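Local coordinates for protein UDP-glucose:anthocyanidin 3-O-glucosyltransferase (Clitoria ternatea, PDB 4REL) that belongs to the plant UDP-glycosyltransferase family, with the two Rossmann-like domains of the GT-B fold, and binds KMP in this crystal structure, at residues N137-L142 with V211-E216; L221-M226 with L233-P238. All blocks are in the same frame, centred on the assembly; numbering follows the deposited sequence.

In the fold
Beside one parallel Rossmann-like sheet lie two neighbouring contacts whose centres are about 6 Å apart. Contact 1 is buried, close to the middle of the chain, and joins the loop after strand 131-135 to the end of strand 208-211 and the loop that follows it; one of its residues, N137, belongs to the KMP pocket. Contact 2 is also largely buried but lies farther out, where helix 220-229 covers the outermost strand, 233-235. Contact 1 mixes a serine hydroxyl with apolar groups, whereas contact 2 is mainly aliphatic and aromatic packing around a tyrosine hydroxyl. V211 ties them together, its backbone pairing with L234 and V236, while D218 binds both S139 and Y235.

Contact 1: residues N137-L142 with V211-E216; sequences NVSCSL and VNFFAE. With KMP (3,5,7-trihydroxy-2-(4-hydroxyphenyl)-4H-chromen-4-one), chain B.
S139 and L142 reach V211 and F213 through three small side-chain contacts. CD1 of L142 meets CG2 of V211 tip to tip at 3.9 Å, while the other V211 methyl, CG1, lies 4.0 Å from CB of S139. The hydroxyl of S139 comes obliquely to the F213 ring, with OG 3.6 Å from CD2. It sits between the backbone N and the carbonyl carbon of its own residue (chi1 57°), and its polar partner is OD1 of D218, so this buried oxygen is hydrogen-bonded as well as packed against an aromatic ring. In the N-terminal Rossmann-like domain, the loop after strand 131-135 thus meets the end of parallel strand 208-211 and the residues just past it. That first loop contributes N137 to the KMP pocket, while 211-216 lies behind it. N137, whose CB points away from 211-216, places ND2 2.9 Å from O13 of KMP; H17 and D181 are hydrogen-bonded to the same ligand. Behind this first shell, the carbonyl oxygen of V138 closes a turn by accepting hydrogen bonds from both N and OG of S141, the latter at 2.8 Å and in the carbonyl plane. OD2 of D367, another pocket residue, is hydrogen-bonded to V138 N and S141 OG, holding the turn from the C-terminal domain.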
loop_
_atom_site.group_PDB
_atom_site.type_symbol
_atom_site.label_atom_id
_atom_site.label_comp_id
_atom_site.label_asym_id
_atom_site.label_seq_id
_atom_site.Cartn_x
_atom_site.Cartn_y
_atom_site.Cartn_z
ATOM N N ASN A 137 -4.325 1.180 -1.796
ATOM C CA ASN A 137 -3.891 -0.108 -2.323
ATOM C C ASN A 137 -3.376 0.048 -3.733
ATOM O O ASN A 137 -3.162 1.169 -4.195
ATOM C CB ASN A 137 -5.066 -1.070 -2.261
ATOM C CG ASN A 137 -5.886 -0.845 -1.013
ATOM O OD1 ASN A 137 -7.050 -0.423 -1.068
ATOM N ND2 ASN A 137 -5.248 -1.050 0.134
ATOM N N VAL A 138 -3.143 -1.064 -4.416
ATOM C CA VAL A 138 -2.716 -0.985 -5.800
ATOM C C VAL A 138 -3.825 -0.302 -6.587
ATOM O O VAL A 138 -4.977 -0.734 -6.564
ATOM C CB VAL A 138 -2.376 -2.381 -6.359
ATOM C CG1 VAL A 138 -1.890 -2.275 -7.802
ATOM C CG2 VAL A 138 -1.302 -3.011 -5.490
ATOM N N SER A 139 -3.482 0.801 -7.244
ATOM C CA SER A 139 -4.471 1.606 -7.956
ATOM C C SER A 139 -5.313 0.757 -8.911
ATOM O O SER A 139 -6.541 0.805 -8.880
ATOM C CB SER A 139 -3.771 2.728 -8.734
ATOM O OG SER A 139 -2.806 2.186 -9.626
ATOM N N CYS A 140 -4.644 -0.055 -9.725
ATOM C CA CYS A 140 -5.322 -0.870 -10.734
ATOM C C CYS A 140 -6.347 -1.869 -10.188
ATOM O O CYS A 140 -7.278 -2.254 -10.897
ATOM C CB CYS A 140 -4.300 -1.580 -11.640
ATOM S SG CYS A 140 -3.348 -0.422 -12.651
ATOM N N SER A 141 -6.206 -2.274 -8.930
ATOM C CA SER A 141 -7.108 -3.290 -8.400
ATOM C C SER A 141 -8.531 -2.758 -8.231
ATOM O O SER A 141 -9.456 -3.535 -8.068
ATOM C CB SER A 141 -6.572 -3.890 -7.095
ATOM O OG SER A 141 -6.661 -2.956 -6.047
ATOM N N LEU A 142 -8.712 -1.437 -8.294
ATOM C CA LEU A 142 -10.063 -0.854 -8.229
ATOM C C LEU A 142 -11.017 -1.484 -9.242
ATOM O O LEU A 142 -12.202 -1.684 -8.955
ATOM C CB LEU A 142 -10.020 0.661 -8.473
ATOM C CG LEU A 142 -9.664 1.532 -7.277
ATOM C CD1 LEU A 142 -9.411 2.952 -7.749
ATOM C CD2 LEU A 142 -10.803 1.478 -6.272
ATOM N N VAL A 211 -7.241 8.413 -4.811
ATOM C CA VAL A 211 -6.270 7.347 -5.031
ATOM C C VAL A 211 -4.883 7.831 -4.628
ATOM O O VAL A 211 -4.445 8.897 -5.051
ATOM C CB VAL A 211 -6.245 6.877 -6.506
ATOM C CG1 VAL A 211 -5.175 5.805 -6.690
ATOM C CG2 VAL A 211 -7.605 6.336 -6.929
ATOM N N ASN A 212 -4.197 7.025 -3.822
ATOM C CA ASN A 212 -2.889 7.369 -3.271
ATOM C C ASN A 212 -1.793 6.966 -4.256
ATOM O O ASN A 212 -0.953 6.122 -3.954
ATOM C CB ASN A 212 -2.689 6.600 -1.958
ATOM C CG ASN A 212 -1.586 7.178 -1.096
ATOM O OD1 ASN A 212 -1.482 8.400 -0.937
ATOM N ND2 ASN A 212 -0.746 6.300 -0.534
ATOM N N PHE A 213 -1.800 7.562 -5.440
ATOM C CA PHE A 213 -0.849 7.166 -6.472
ATOM C C PHE A 213 -0.679 8.261 -7.524
ATOM O O PHE A 213 -1.172 9.374 -7.364
ATOM C CB PHE A 213 -1.312 5.855 -7.122
ATOM C CG PHE A 213 -0.206 5.092 -7.795
ATOM C CD1 PHE A 213 0.923 4.721 -7.081
ATOM C CD2 PHE A 213 -0.298 4.749 -9.134
ATOM C CE1 PHE A 213 1.956 4.018 -7.688
ATOM C CE2 PHE A 213 0.731 4.056 -9.756
ATOM C CZ PHE A 213 1.857 3.687 -9.034
ATOM N N PHE A 214 0.027 7.931 -8.599
ATOM C CA PHE A 214 0.326 8.874 -9.667
ATOM C C PHE A 214 -0.529 8.532 -10.882
ATOM O O PHE A 214 -0.345 7.482 -11.496
ATOM C CB PHE A 214 1.813 8.763 -10.044
ATOM C CG PHE A 214 2.753 8.748 -8.856
ATOM C CD1 PHE A 214 3.067 9.925 -8.187
ATOM C CD2 PHE A 214 3.338 7.563 -8.430
ATOM C CE1 PHE A 214 3.934 9.910 -7.099
ATOM C CE2 PHE A 214 4.209 7.540 -7.347
ATOM C CZ PHE A 214 4.505 8.716 -6.680
ATOM N N ALA A 215 -1.465 9.412 -11.234
ATOM C CA ALA A 215 -2.375 9.150 -12.345
ATOM C C ALA A 215 -1.621 8.859 -13.641
ATOM O O ALA A 215 -2.051 8.035 -14.452
ATOM C CB ALA A 215 -3.323 10.330 -12.536
ATOM N N GLU A 216 -0.486 9.534 -13.812
ATOM C CA GLU A 216 0.332 9.411 -15.020
ATOM C C GLU A 216 0.923 8.015 -15.208
ATOM O O GLU A 216 1.355 7.660 -16.306
ATOM C CB GLU A 216 1.441 10.474 -15.002
ATOM C CG GLU A 216 0.943 11.916 -15.105
ATOM C CD GLU A 216 0.513 12.525 -13.771
ATOM O OE1 GLU A 216 0.397 11.792 -12.762
ATOM O OE2 GLU A 216 0.296 13.755 -13.736
HETATM C C1 KMP B . -7.102 -7.351 -1.639
HETATM C C2 KMP B . -6.435 -6.196 -1.266
HETATM C C3 KMP B . -5.925 -6.084 0.118
HETATM C C4 KMP B . -6.135 -7.204 1.058
HETATM C C5 KMP B . -6.820 -8.319 0.591
HETATM C C6 KMP B . -7.288 -8.386 -0.725
HETATM C C9 KMP B . -5.202 -4.874 0.573
HETATM C C10 KMP B . -4.728 -4.845 1.975
HETATM C C11 KMP B . -4.997 -6.032 2.851
HETATM C C14 KMP B . -4.551 -6.090 4.278
HETATM C C15 KMP B . -4.104 -4.962 4.963
HETATM C C16 KMP B . -3.697 -5.055 6.285
HETATM C C17 KMP B . -3.728 -6.279 6.934
HETATM C C18 KMP B . -4.174 -7.409 6.260
HETATM C C19 KMP B . -4.586 -7.311 4.938
HETATM O O12 KMP B . -5.671 -7.130 2.351
HETATM O O13 KMP B . -5.008 -3.914 -0.210
HETATM O O24 KMP B . -3.321 -6.366 8.231
HETATM O O27 KMP B . -4.054 -3.742 2.404
HETATM O O29 KMP B . -7.952 -9.504 -1.127
HETATM O O30 KMP B . -6.244 -5.173 -2.143
#

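Contact 2: residues L221-M226 with L233-P238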
loop_
_atom_site.group_PDB
_atom_site.type_symbol
_atom_site.label_atom_id
_atom_site.label_comp_id
_atom_site.label_asym_id
_atom_site.label_seq_id
_atom_site.Cartn_x
_atom_site.Cartn_y
_atom_site.Cartn_z
ATOM N N LEU A 221 -6.740 4.115 -20.159
ATOM C CA LEU A 221 -8.053 3.474 -20.302
ATOM C C LEU A 221 -8.625 2.997 -18.973
ATOM O O LEU A 221 -9.835 3.060 -18.756
ATOM C CB LEU A 221 -7.996 2.299 -21.283
ATOM C CG LEU A 221 -8.471 2.602 -22.698
ATOM C CD1 LEU A 221 -7.629 3.700 -23.329
ATOM C CD2 LEU A 221 -8.445 1.336 -23.546
ATOM N N PHE A 222 -7.762 2.493 -18.092
ATOM C CA PHE A 222 -8.203 2.150 -16.750
ATOM C C PHE A 222 -8.727 3.400 -16.046
ATOM O O PHE A 222 -9.762 3.353 -15.371
ATOM C CB PHE A 222 -7.076 1.499 -15.930
ATOM C CG PHE A 222 -7.265 1.627 -14.450
ATOM C CD1 PHE A 222 -8.116 0.774 -13.766
ATOM C CD2 PHE A 222 -6.594 2.615 -13.734
ATOM C CE1 PHE A 222 -8.300 0.914 -12.379
ATOM C CE2 PHE A 222 -6.773 2.751 -12.368
ATOM C CZ PHE A 222 -7.628 1.901 -11.693
ATOM N N VAL A 223 -8.019 4.518 -16.198
ATOM C CA VAL A 223 -8.416 5.741 -15.522
ATOM C C VAL A 223 -9.769 6.181 -16.054
ATOM O O VAL A 223 -10.659 6.514 -15.273
ATOM C CB VAL A 223 -7.373 6.861 -15.691
ATOM C CG1 VAL A 223 -7.879 8.164 -15.084
ATOM C CG2 VAL A 223 -6.043 6.446 -15.052
ATOM N N LYS A 224 -9.934 6.146 -17.379
ATOM C CA LYS A 224 -11.221 6.495 -17.987
ATOM C C LYS A 224 -12.329 5.564 -17.524
ATOM O O LYS A 224 -13.424 6.012 -17.210
ATOM C CB LYS A 224 -11.144 6.491 -19.516
ATOM C CG LYS A 224 -10.420 7.687 -20.088
ATOM C CD LYS A 224 -10.572 7.731 -21.601
ATOM C CE LYS A 224 -9.970 9.007 -22.169
ATOM N NZ LYS A 224 -10.210 9.126 -23.634
ATOM N N TYR A 225 -12.039 4.269 -17.477
ATOM C CA TYR A 225 -13.018 3.308 -16.981
ATOM C C TYR A 225 -13.471 3.644 -15.555
ATOM O O TYR A 225 -14.668 3.647 -15.261
ATOM C CB TYR A 225 -12.460 1.880 -17.054
ATOM C CG TYR A 225 -13.392 0.820 -16.507
ATOM C CD1 TYR A 225 -14.465 0.357 -17.258
ATOM C CD2 TYR A 225 -13.188 0.271 -15.245
ATOM C CE1 TYR A 225 -15.311 -0.624 -16.764
ATOM C CE2 TYR A 225 -14.032 -0.710 -14.741
ATOM C CZ TYR A 225 -15.089 -1.148 -15.506
ATOM O OH TYR A 225 -15.925 -2.118 -15.025
ATOM N N MET A 226 -12.529 3.944 -14.668
ATOM C CA MET A 226 -12.913 4.238 -13.299
ATOM C C MET A 226 -13.689 5.540 -13.201
ATOM O O MET A 226 -14.590 5.658 -12.385
ATOM C CB MET A 226 -11.707 4.246 -12.359
ATOM C CG MET A 226 -11.074 2.876 -12.177
ATOM S SD MET A 226 -12.251 1.616 -11.612
ATOM C CE MET A 226 -13.020 2.522 -10.277
ATOM N N LEU A 233 -13.011 10.912 -9.469
ATOM C CA LEU A 233 -11.782 10.178 -9.209
ATOM C C LEU A 233 -10.651 11.172 -9.090
ATOM O O LEU A 233 -10.366 11.897 -10.044
ATOM C CB LEU A 233 -11.474 9.211 -10.357
ATOM C CG LEU A 233 -10.186 8.385 -10.257
ATOM C CD1 LEU A 233 -10.252 7.359 -9.115
ATOM C CD2 LEU A 233 -9.929 7.680 -11.588
ATOM N N LEU A 234 -10.012 11.208 -7.924
ATOM C CA LEU A 234 -8.956 12.179 -7.657
ATOM C C LEU A 234 -7.679 11.452 -7.255
ATOM O O LEU A 234 -7.720 10.508 -6.452
ATOM C CB LEU A 234 -9.386 13.129 -6.528
ATOM C CG LEU A 234 -10.678 13.935 -6.707
ATOM C CD1 LEU A 234 -11.068 14.679 -5.408
ATOM C CD2 LEU A 234 -10.525 14.915 -7.859
ATOM N N TYR A 235 -6.548 11.876 -7.814
ATOM C CA TYR A 235 -5.259 11.313 -7.422
ATOM C C TYR A 235 -4.504 12.351 -6.599
ATOM O O TYR A 235 -4.310 13.483 -7.044
ATOM C CB TYR A 235 -4.422 10.933 -8.648
ATOM C CG TYR A 235 -4.846 9.683 -9.388
ATOM C CD1 TYR A 235 -4.103 8.511 -9.296
ATOM C CD2 TYR A 235 -5.977 9.681 -10.195
ATOM C CE1 TYR A 235 -4.486 7.360 -9.990
ATOM C CE2 TYR A 235 -6.362 8.544 -10.888
ATOM C CZ TYR A 235 -5.615 7.391 -10.777
ATOM O OH TYR A 235 -6.009 6.279 -11.480
ATOM N N VAL A 236 -4.100 11.973 -5.394
ATOM C CA VAL A 236 -3.259 12.830 -4.571
ATOM C C VAL A 236 -1.922 12.134 -4.366
ATOM O O VAL A 236 -1.875 10.949 -4.018
ATOM C CB VAL A 236 -3.925 13.151 -3.230
ATOM C CG1 VAL A 236 -2.988 13.968 -2.339
ATOM C CG2 VAL A 236 -5.216 13.915 -3.477
ATOM N N VAL A 237 -0.847 12.876 -4.621
ATOM C CA VAL A 237 0.511 12.341 -4.601
ATOM C C VAL A 237 0.792 11.663 -3.266
ATOM O O VAL A 237 0.611 12.270 -2.206
ATOM C CB VAL A 237 1.540 13.470 -4.857
ATOM C CG1 VAL A 237 2.939 13.042 -4.458
ATOM C CG2 VAL A 237 1.504 13.885 -6.321
ATOM N N PRO A 238 1.237 10.399 -3.314
ATOM C CA PRO A 238 1.440 9.571 -2.114
ATOM C C PRO A 238 2.708 9.888 -1.334
ATOM O O PRO A 238 2.875 9.364 -0.234
ATOM C CB PRO A 238 1.551 8.149 -2.689
ATOM C CG PRO A 238 2.042 8.354 -4.089
ATOM C CD PRO A 238 1.366 9.610 -4.554
#
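Helix 221-226 runs at 135° to strand 233-235, their axes 10.0 Å apart at closest approach, and the CA atoms of M226 and L233 are the nearest pair. L233 sends one methyl, CD2, into the helix surface: it lies 3.9 Å from CB of M226 and 4.1 Å from CG1 of V223, and the side chains of L233 and V223 cross at about a right angle. M226 touches with the base of its side chain, because bends at chi2 and chi3 carry the sulfur end away from the strand. Two residues on, Y235 brings its phenol end to F222 and the other methyl of V223. Its OH lies 3.6 Å from CG2 of V223 and 3.7 Å from CE2 of F222, meeting the F222 ring obliquely. With CG anti to the carbonyl carbon (chi1 -75°), the tyrosine ring extends toward the helix, and a hydrogen bond to OD2 of D218 satisfies the hydroxyl amid these apolar neighbours. The alternation is that of a strand: L233 and Y235 face helix 220-229, while L234 between them packs on helix 431-445. This is the closing half of a beta-alpha-beta unit, in which strand 208-211 leads through helix 220-229 to edge strand 233-235, parallel to the first and bonded to it through L234 and, just past its end, V236, leaving the edge strand between helices 220-229 and 431-445.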